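Local coordinates for protein serine protease pet (Escherichia coli, PDB 4OM9) that acts as a serine protease enterotoxin, the passenger domain of an autotransporter of enteroaggregative strains, and probably cleaves host alpha-fodrin, at residues Thr267-Gly272 and Ser304-Leu309; Tyr324-Glu329 and Val349-Lys354; Val877-Lys882 and Ser916-Glu921. One frame throughout, in Å; residues are numbered along the deposited sequence.

In the fold
Contacts 1 and 2 are neighbouring steps of one stack of parallel strands, running in the order 267-271, 301-305, 323-328 and 348-352, as expected of the beta-helix of an autotransporter passenger. Their centres lie 11 Å apart. They meet where the second strand of contact 1 pairs with the first of contact 2, through a probable hydrogen bond of 2.9 Å from Leu305 N to Ser327 O. Contact 3 sits on the other side of the chain's centre, in the C-terminal part of the molecule: its centre is 109 Å from that of contact 1 and 98 Å from that of contact 2. Thus two contacts report on strand stacking and the third on loop packing.

Contact 1: Thr267-Gly272 and Ser304-Leu309; sequences TATIGG and SLKENL
Ser304 is held through its backbone N and O by the strand 267-271. Its N donates to Ala268 O at 2.9 Å, while its O accepts from Ile270 N at 2.8 Å. Lys306 N then bonds to Ile270 O at 3.2 Å, so the ladder carries on just past the end of strand 301-305. This alternation, with Thr269 opposite Ser304 and Ile270 opposite Leu305, is the in-register parallel pairing of successive coils in a beta-helix, the fold of the long stalk of this passenger.

A further hydrogen bond involves a side chain. Glu307 OE2 accepts from Gly272 N at 2.8 Å, met from above the carboxylate plane, 55° out of it. Glu307 can reach that far because CG is placed between its own backbone N and carbonyl carbon (chi1 51°) and the chain beyond is extended, bringing the carboxylate alongside Gly271 CA.

Water-mediated contact marks the face carrying Thr269 and Ser304: one water bonds to both hydroxyls, Thr269 OG1 and Ser304 OG.

Apolar contacts divide between the two faces. On the Thr269 side, CG2 of that residue meets Lys306 CD at 3.5 Å, the two side chains crossing at about a right angle. On the other, Ile270 CB packs against Leu305 CD1 at 4.0 Å. Beyond the turn, Leu309 brings CD1 to within 3.8 Å of Ile270 CG2, so the buried isoleucine touches leucines from two points of the second segment.

Contact 2: Tyr324-Glu329 and Val349-Lys354; sequences YTVSAE and VDWNIK
Val326 fits its two methyl groups among the side chains of Val349, Trp351 and Ile353. Its CG2 sits in the notch between the first two, 4.0 Å from Val349 CG1 and likewise 4.0 Å from Trp351 CE3. The other branch, CG1, points away from its own backbone N and meets Ile353 CD1 at 3.5 Å. Val326 and Trp351 lie side by side and point the same way, so the valine follows the six-membered part of the indole. Ile353 shapes the far end of this row: its CG1 is tucked between its backbone N and carbonyl carbon (chi1 60°), which carries it over one face of the Trp351 ring near the rim and turns CG2 against the peptide joining Ser327 and Ala328. At the near end, Tyr324 CB rests on Val349 CG2 at 4.2 Å, while the phenol leads away.

The close spacing behind this fit comes from a parallel beta ladder whose strand axes differ by only 10°. Asp350 N donates to Tyr324 O at 2.7 Å, and Val326 N to Asp350 O at 2.9 Å. The third bond, Asn352 N to Val326 O, also measures 2.9 Å but is more bent (138° at the hydrogen).

The opposite face is polar. A water hydrogen-bonds to Thr325 OG1 and weakly to Asp350 OD2, and Asp350 is further held by a salt bridge to Lys323 and a hydrogen bond from Asn370. Such a division of chemistry, largely hydrocarbon on the Val326 face, where Trp351 NE1 is satisfied by Gln375 and the Tyr324 hydroxyl by Asp319, and charge with water on the Thr325 face, is consistent with a beta-helix wall whose inward face is mostly apolar and whose outer face is more hydrated.

Contact 3: Val877-Lys882 and Ser916-Glu921; sequences VDFIEK and SDVTPE
Phe879 turns the edge of its ring to Val918 and Pro920, and both partners lie near the ring plane. The shortest approach is from Phe879 CZ to Pro920 CG, 3.5 Å, with the two side chains arriving from opposite directions. Next along the rim, Phe879 CE2 meets Val918 CG1 at 3.6 Å, the valine crossing the phenyl group obliquely. Phe879 CG stands anti to its carbonyl carbon (chi1 -57°), which aims the ring at the other segment.

Beside this pair, Val877 CG2 approaches Pro920 CD at 3.9 Å, the two side chains sliding past each other in opposite senses. The proline is therefore touched by residues two positions apart, Val877 and Phe879. Between them Asp878 also points across, with OD1 3.5 Å from Val918 O; both are acceptors, and no hydrogen bond joins the two segments. The contact thus rests on a small hydrocarbon patch, with 242 Å² buried in total.

Further out, Asp878 forms backbone hydrogen bonds with Met852 and Thr854, and Phe879 also packs on Thr854.

Neither segment is helix or strand; their touching parts run 119° apart, as two loops crossing at the surface rather than paired strands, beyond strand 794-796 in the C-terminal part of the passenger.

Contact 1: Thr267-Gly272 and Ser304-Leu309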
loop_
_atom_site.group_PDB
_atom_site.type_symbol
_atom_site.label_atom_id
_atom_site.label_comp_id
_atom_site.label_asym_id
_atom_site.label_seq_id
_atom_site.Cartn_x
_atom_site.Cartn_y
_atom_site.Cartn_z
ATOM N N THR A 267 -32.710 30.357 -25.345
ATOM C CA THR A 267 -31.710 31.215 -24.734
ATOM C C THR A 267 -32.347 32.026 -23.635
ATOM O O THR A 267 -33.304 32.735 -23.871
ATOM C CB THR A 267 -31.076 32.183 -25.745
ATOM O OG1 THR A 267 -30.597 31.459 -26.888
ATOM C CG2 THR A 267 -29.930 32.933 -25.088
ATOM N N ALA A 268 -31.818 31.931 -22.431
ATOM C CA ALA A 268 -32.350 32.713 -21.337
ATOM C C ALA A 268 -31.406 33.858 -21.054
ATOM O O ALA A 268 -30.239 33.638 -20.718
ATOM C CB ALA A 268 -32.542 31.859 -20.101
ATOM N N THR A 269 -31.915 35.079 -21.184
ATOM C CA THR A 269 -31.097 36.265 -20.988
ATOM C C THR A 269 -31.363 36.855 -19.610
ATOM O O THR A 269 -32.512 37.007 -19.211
ATOM C CB THR A 269 -31.365 37.306 -22.097
ATOM O OG1 THR A 269 -30.844 36.814 -23.343
ATOM C CG2 THR A 269 -30.703 38.621 -21.769
ATOM N N ILE A 270 -30.302 37.172 -18.874
ATOM C CA ILE A 270 -30.445 37.551 -17.471
ATOM C C ILE A 270 -29.823 38.893 -17.145
ATOM O O ILE A 270 -28.642 39.112 -17.400
ATOM C CB ILE A 270 -29.806 36.509 -16.511
ATOM C CG1 ILE A 270 -30.260 35.093 -16.854
ATOM C CG2 ILE A 270 -30.127 36.847 -15.059
ATOM C CD1 ILE A 270 -29.898 34.053 -15.753
ATOM N N GLY A 271 -30.617 39.771 -16.540
ATOM C CA GLY A 271 -30.145 41.076 -16.124
ATOM C C GLY A 271 -31.282 41.946 -15.622
ATOM O O GLY A 271 -32.440 41.749 -16.001
ATOM N N GLY A 272 -30.956 42.897 -14.751
ATOM C CA GLY A 272 -31.926 43.879 -14.292
ATOM C C GLY A 272 -32.995 43.257 -13.420
ATOM O O GLY A 272 -34.115 43.758 -13.337
ATOM N N SER A 304 -27.408 33.713 -21.164
ATOM C CA SER A 304 -26.604 34.895 -21.446
ATOM C C SER A 304 -26.766 35.988 -20.401
ATOM O O SER A 304 -27.880 36.372 -20.069
ATOM C CB SER A 304 -26.948 35.461 -22.820
ATOM O OG SER A 304 -26.135 36.584 -23.086
ATOM N N LEU A 305 -25.644 36.506 -19.913
ATOM C CA LEU A 305 -25.648 37.563 -18.904
ATOM C C LEU A 305 -25.311 38.921 -19.538
ATOM O O LEU A 305 -24.269 39.049 -20.205
ATOM C CB LEU A 305 -24.649 37.233 -17.790
ATOM C CG LEU A 305 -25.104 36.414 -16.581
ATOM C CD1 LEU A 305 -26.050 35.306 -16.988
ATOM C CD2 LEU A 305 -23.905 35.868 -15.843
ATOM N N LYS A 306 -26.188 39.916 -19.332
ATOM C CA LYS A 306 -25.976 41.275 -19.842
ATOM C C LYS A 306 -25.154 42.128 -18.894
ATOM O O LYS A 306 -24.836 43.275 -19.189
ATOM C CB LYS A 306 -27.309 41.995 -20.080
ATOM C CG LYS A 306 -28.412 41.145 -20.652
ATOM C CD LYS A 306 -29.753 41.505 -20.010
ATOM C CE LYS A 306 -30.469 42.627 -20.718
ATOM N NZ LYS A 306 -31.793 42.869 -20.087
ATOM N N GLU A 307 -24.850 41.582 -17.730
ATOM C CA GLU A 307 -24.178 42.337 -16.690
ATOM C C GLU A 307 -23.751 41.341 -15.634
ATOM O O GLU A 307 -24.095 40.165 -15.714
ATOM C CB GLU A 307 -25.110 43.408 -16.092
ATOM C CG GLU A 307 -26.459 42.839 -15.658
ATOM C CD GLU A 307 -27.437 43.886 -15.122
ATOM O OE1 GLU A 307 -27.417 45.047 -15.590
ATOM O OE2 GLU A 307 -28.240 43.534 -14.231
ATOM N N ASN A 308 -22.998 41.815 -14.653
ATOM C CA ASN A 308 -22.673 41.012 -13.501
ATOM C C ASN A 308 -23.960 40.528 -12.862
ATOM O O ASN A 308 -24.924 41.284 -12.739
ATOM C CB ASN A 308 -21.836 41.810 -12.514
ATOM C CG ASN A 308 -20.477 42.141 -13.067
ATOM O OD1 ASN A 308 -20.085 41.615 -14.108
ATOM N ND2 ASN A 308 -19.747 43.011 -12.383
ATOM N N LEU A 309 -23.977 39.243 -12.528
ATOM C CA LEU A 309 -25.087 38.633 -11.837
ATOM C C LEU A 309 -24.605 38.182 -10.456
ATOM O O LEU A 309 -23.625 37.439 -10.333
ATOM C CB LEU A 309 -25.664 37.455 -12.636
ATOM C CG LEU A 309 -26.856 36.761 -11.941
ATOM C CD1 LEU A 309 -28.106 37.661 -11.959
ATOM C CD2 LEU A 309 -27.157 35.400 -12.544
HETATM O O HOH W 1 -28.364 38.009 -24.858
HETATM O O HOH W 2 -33.337 40.042 -18.840
HETATM O O HOH W 3 -26.388 39.621 -15.147
#

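Contact 2: Tyr324-Glu329 and Val349-Lys354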
loop_
_atom_site.group_PDB
_atom_site.type_symbol
_atom_site.label_atom_id
_atom_site.label_comp_id
_atom_site.label_asym_id
_atom_site.label_seq_id
_atom_site.Cartn_x
_atom_site.Cartn_y
_atom_site.Cartn_z
ATOM N N TYR A 324 -25.478 22.909 -21.654
ATOM C CA TYR A 324 -25.695 24.328 -21.371
ATOM C C TYR A 324 -24.468 25.169 -21.696
ATOM O O TYR A 324 -23.337 24.713 -21.548
ATOM C CB TYR A 324 -26.042 24.548 -19.899
ATOM C CG TYR A 324 -27.372 23.990 -19.467
ATOM C CD1 TYR A 324 -27.483 22.674 -19.016
ATOM C CD2 TYR A 324 -28.513 24.783 -19.481
ATOM C CE1 TYR A 324 -28.702 22.164 -18.604
ATOM C CE2 TYR A 324 -29.732 24.285 -19.071
ATOM C CZ TYR A 324 -29.825 22.976 -18.636
ATOM O OH TYR A 324 -31.041 22.480 -18.241
ATOM N N THR A 325 -24.693 26.405 -22.117
ATOM C CA THR A 325 -23.606 27.362 -22.241
ATOM C C THR A 325 -23.952 28.601 -21.415
ATOM O O THR A 325 -25.114 28.985 -21.318
ATOM C CB THR A 325 -23.344 27.735 -23.709
ATOM O OG1 THR A 325 -22.933 26.569 -24.437
ATOM C CG2 THR A 325 -22.240 28.765 -23.806
ATOM N N VAL A 326 -22.944 29.181 -20.774
ATOM C CA VAL A 326 -23.090 30.421 -20.035
ATOM C C VAL A 326 -22.154 31.446 -20.651
ATOM O O VAL A 326 -20.927 31.301 -20.597
ATOM C CB VAL A 326 -22.765 30.262 -18.549
ATOM C CG1 VAL A 326 -22.909 31.591 -17.831
ATOM C CG2 VAL A 326 -23.646 29.173 -17.901
ATOM N N SER A 327 -22.735 32.478 -21.246
ATOM C CA SER A 327 -21.967 33.438 -22.028
ATOM C C SER A 327 -22.257 34.868 -21.616
ATOM O O SER A 327 -23.310 35.163 -21.056
ATOM C CB SER A 327 -22.273 33.283 -23.520
ATOM O OG SER A 327 -21.935 31.993 -23.986
ATOM N N ALA A 328 -21.304 35.744 -21.909
ATOM C CA ALA A 328 -21.516 37.181 -21.826
ATOM C C ALA A 328 -22.031 37.720 -23.144
ATOM O O ALA A 328 -21.510 37.408 -24.214
ATOM C CB ALA A 328 -20.246 37.893 -21.446
ATOM N N GLU A 329 -23.057 38.545 -23.048
ATOM C CA GLU A 329 -23.570 39.279 -24.185
ATOM C C GLU A 329 -22.467 40.152 -24.777
ATOM O O GLU A 329 -21.708 40.773 -24.034
ATOM C CB GLU A 329 -24.748 40.121 -23.736
ATOM C CG GLU A 329 -25.674 40.625 -24.796
ATOM C CD GLU A 329 -26.823 41.416 -24.170
ATOM O OE1 GLU A 329 -27.970 40.920 -24.173
ATOM O OE2 GLU A 329 -26.567 42.519 -23.637
ATOM N N VAL A 349 -21.923 21.886 -18.633
ATOM C CA VAL A 349 -22.079 23.327 -18.677
ATOM C C VAL A 349 -20.813 24.031 -19.190
ATOM O O VAL A 349 -19.808 24.107 -18.480
ATOM C CB VAL A 349 -22.421 23.889 -17.292
ATOM C CG1 VAL A 349 -22.599 25.378 -17.387
ATOM C CG2 VAL A 349 -23.681 23.227 -16.743
ATOM N N ASP A 350 -20.869 24.559 -20.412
ATOM C CA ASP A 350 -19.747 25.337 -20.930
ATOM C C ASP A 350 -19.727 26.688 -20.238
ATOM O O ASP A 350 -20.631 27.514 -20.383
ATOM C CB ASP A 350 -19.813 25.484 -22.448
ATOM C CG ASP A 350 -19.502 24.188 -23.160
ATOM O OD1 ASP A 350 -18.924 23.277 -22.530
ATOM O OD2 ASP A 350 -19.835 24.066 -24.344
ATOM N N TRP A 351 -18.692 26.886 -19.444
ATOM C CA TRP A 351 -18.645 28.020 -18.556
ATOM C C TRP A 351 -17.765 29.064 -19.212
ATOM O O TRP A 351 -16.543 29.028 -19.076
ATOM C CB TRP A 351 -18.133 27.595 -17.168
ATOM C CG TRP A 351 -18.066 28.706 -16.171
ATOM C CD1 TRP A 351 -16.946 29.403 -15.799
ATOM C CD2 TRP A 351 -19.164 29.270 -15.421
ATOM N NE1 TRP A 351 -17.283 30.362 -14.865
ATOM C CE2 TRP A 351 -18.622 30.302 -14.621
ATOM C CE3 TRP A 351 -20.534 29.012 -15.366
ATOM C CZ2 TRP A 351 -19.426 31.071 -13.764
ATOM C CZ3 TRP A 351 -21.325 29.778 -14.512
ATOM C CH2 TRP A 351 -20.766 30.793 -13.721
ATOM N N ASN A 352 -18.385 29.981 -19.950
ATOM C CA ASN A 352 -17.614 30.998 -20.667
ATOM C C ASN A 352 -17.873 32.392 -20.127
ATOM O O ASN A 352 -18.089 33.317 -20.869
ATOM C CB ASN A 352 -17.897 30.966 -22.174
ATOM C CG ASN A 352 -16.846 31.739 -22.975
ATOM O OD1 ASN A 352 -15.858 32.206 -22.416
ATOM N ND2 ASN A 352 -17.066 31.892 -24.274
ATOM N N ILE A 353 -17.844 32.512 -18.809
ATOM C CA ILE A 353 -17.764 33.805 -18.138
ATOM C C ILE A 353 -16.772 33.563 -17.022
ATOM O O ILE A 353 -16.291 32.438 -16.853
ATOM C CB ILE A 353 -19.118 34.281 -17.523
ATOM C CG1 ILE A 353 -19.582 33.253 -16.473
ATOM C CG2 ILE A 353 -20.162 34.473 -18.579
ATOM C CD1 ILE A 353 -20.899 33.598 -15.747
ATOM N N LYS A 354 -16.507 34.606 -16.244
ATOM C CA LYS A 354 -15.735 34.469 -15.022
ATOM C C LYS A 354 -16.639 34.308 -13.811
ATOM O O LYS A 354 -17.671 34.983 -13.694
ATOM C CB LYS A 354 -14.825 35.685 -14.830
ATOM C CG LYS A 354 -13.713 35.800 -15.858
ATOM C CD LYS A 354 -12.712 36.835 -15.405
ATOM C CE LYS A 354 -11.574 37.010 -16.411
ATOM N NZ LYS A 354 -11.850 36.370 -17.736
HETATM O O HOH W 4 -20.331 27.044 -25.692
HETATM O O HOH W 5 -18.004 35.613 -22.948
#

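Contact 3: Val877-Lys882 and Ser916-Glu921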
loop_
_atom_site.group_PDB
_atom_site.type_symbol
_atom_site.label_atom_id
_atom_site.label_comp_id
_atom_site.label_asym_id
_atom_site.label_seq_id
_atom_site.Cartn_x
_atom_site.Cartn_y
_atom_site.Cartn_z
ATOM N N VAL A 877 37.221 -42.737 -13.068
ATOM C CA VAL A 877 38.538 -42.089 -13.550
ATOM C C VAL A 877 38.873 -41.604 -15.039
ATOM O O VAL A 877 38.307 -42.171 -15.938
ATOM C CB VAL A 877 39.673 -43.116 -13.457
ATOM C CG1 VAL A 877 40.040 -43.483 -12.030
ATOM C CG2 VAL A 877 39.364 -44.322 -14.331
ATOM N N ASP A 878 39.850 -40.683 -15.304
ATOM C CA ASP A 878 40.506 -40.489 -16.681
ATOM C C ASP A 878 41.655 -39.433 -17.121
ATOM O O ASP A 878 41.986 -38.529 -16.387
ATOM C CB ASP A 878 39.512 -40.641 -17.814
ATOM C CG ASP A 878 39.800 -41.874 -18.679
ATOM O OD1 ASP A 878 39.449 -42.999 -18.279
ATOM O OD2 ASP A 878 40.376 -41.719 -19.769
ATOM N N PHE A 879 42.219 -39.571 -18.346
ATOM C CA PHE A 879 43.676 -39.483 -18.702
ATOM C C PHE A 879 44.331 -38.573 -19.804
ATOM O O PHE A 879 43.708 -37.659 -20.294
ATOM C CB PHE A 879 44.157 -40.892 -19.055
ATOM C CG PHE A 879 43.941 -41.911 -17.979
ATOM C CD1 PHE A 879 44.211 -41.617 -16.662
ATOM C CD2 PHE A 879 43.481 -43.167 -18.297
ATOM C CE1 PHE A 879 44.011 -42.556 -15.687
ATOM C CE2 PHE A 879 43.288 -44.110 -17.329
ATOM C CZ PHE A 879 43.554 -43.805 -16.023
ATOM N N ILE A 880 45.605 -38.869 -20.169
ATOM C CA ILE A 880 46.333 -38.229 -21.261
ATOM C C ILE A 880 47.637 -38.969 -21.577
ATOM O O ILE A 880 48.554 -38.383 -22.146
ATOM C CB ILE A 880 46.663 -36.742 -20.960
ATOM C CG1 ILE A 880 46.617 -36.460 -19.456
ATOM C CG2 ILE A 880 45.717 -35.816 -21.713
ATOM C CD1 ILE A 880 46.776 -34.999 -19.104
ATOM N N GLU A 881 47.721 -40.247 -21.206
ATOM C CA GLU A 881 48.883 -41.070 -21.558
ATOM C C GLU A 881 48.464 -42.272 -22.403
ATOM O O GLU A 881 47.624 -43.078 -21.991
ATOM C CB GLU A 881 49.636 -41.556 -20.311
ATOM C CG GLU A 881 51.037 -42.121 -20.610
ATOM C CD GLU A 881 51.319 -43.469 -19.934
ATOM O OE1 GLU A 881 52.378 -43.593 -19.281
ATOM O OE2 GLU A 881 50.504 -44.408 -20.074
ATOM N N LYS A 882 49.072 -42.393 -23.578
ATOM C CA LYS A 882 48.679 -43.401 -24.558
ATOM C C LYS A 882 49.266 -44.782 -24.251
ATOM O O LYS A 882 50.145 -45.270 -24.969
ATOM C CB LYS A 882 49.096 -42.952 -25.964
ATOM C CG LYS A 882 48.668 -41.523 -26.330
ATOM C CD LYS A 882 47.151 -41.365 -26.376
ATOM C CE LYS A 882 46.760 -39.931 -26.724
ATOM N NZ LYS A 882 45.283 -39.728 -26.786
ATOM N N SER A 916 37.918 -42.523 -22.430
ATOM C CA SER A 916 38.419 -43.248 -23.591
ATOM C C SER A 916 38.260 -44.753 -23.407
ATOM O O SER A 916 37.362 -45.212 -22.700
ATOM C CB SER A 916 39.886 -42.901 -23.853
ATOM O OG SER A 916 40.034 -41.535 -24.199
ATOM N N ASP A 917 39.138 -45.518 -24.044
ATOM C CA ASP A 917 39.086 -46.972 -23.957
ATOM C C ASP A 917 40.034 -47.505 -22.890
ATOM O O ASP A 917 40.479 -48.646 -22.964
ATOM C CB ASP A 917 39.419 -47.602 -25.311
ATOM C CG ASP A 917 38.342 -47.356 -26.350
ATOM O OD1 ASP A 917 37.614 -46.350 -26.224
ATOM O OD2 ASP A 917 38.225 -48.168 -27.293
ATOM N N VAL A 918 40.337 -46.676 -21.897
ATOM C CA VAL A 918 41.265 -47.065 -20.843
ATOM C C VAL A 918 40.542 -47.287 -19.519
ATOM O O VAL A 918 40.051 -46.341 -18.907
ATOM C CB VAL A 918 42.363 -46.008 -20.643
ATOM C CG1 VAL A 918 43.524 -46.601 -19.868
ATOM C CG2 VAL A 918 42.838 -45.478 -21.987
ATOM N N THR A 919 40.484 -48.538 -19.076
ATOM C CA THR A 919 39.779 -48.874 -17.845
ATOM C C THR A 919 40.671 -49.597 -16.845
ATOM O O THR A 919 40.848 -50.810 -16.931
ATOM C CB THR A 919 38.543 -49.751 -18.125
ATOM O OG1 THR A 919 38.926 -50.883 -18.916
ATOM C CG2 THR A 919 37.479 -48.952 -18.865
ATOM N N PRO A 920 41.240 -48.848 -15.890
ATOM C CA PRO A 920 42.028 -49.423 -14.796
ATOM C C PRO A 920 41.120 -49.929 -13.681
ATOM O O PRO A 920 39.915 -49.679 -13.732
ATOM C CB PRO A 920 42.884 -48.243 -14.310
ATOM C CG PRO A 920 42.612 -47.105 -15.279
ATOM C CD PRO A 920 41.272 -47.380 -15.866
ATOM N N GLU A 921 41.678 -50.623 -12.692
ATOM C CA GLU A 921 40.886 -51.085 -11.555
ATOM C C GLU A 921 41.358 -50.444 -10.253
ATOM O O GLU A 921 41.931 -49.361 -10.271
ATOM C CB GLU A 921 40.917 -52.610 -11.450
ATOM C CG GLU A 921 40.011 -53.306 -12.461
ATOM C CD GLU A 921 38.558 -52.864 -12.353
ATOM O OE1 GLU A 921 38.058 -52.720 -11.217
ATOM O OE2 GLU A 921 37.917 -52.654 -13.405
#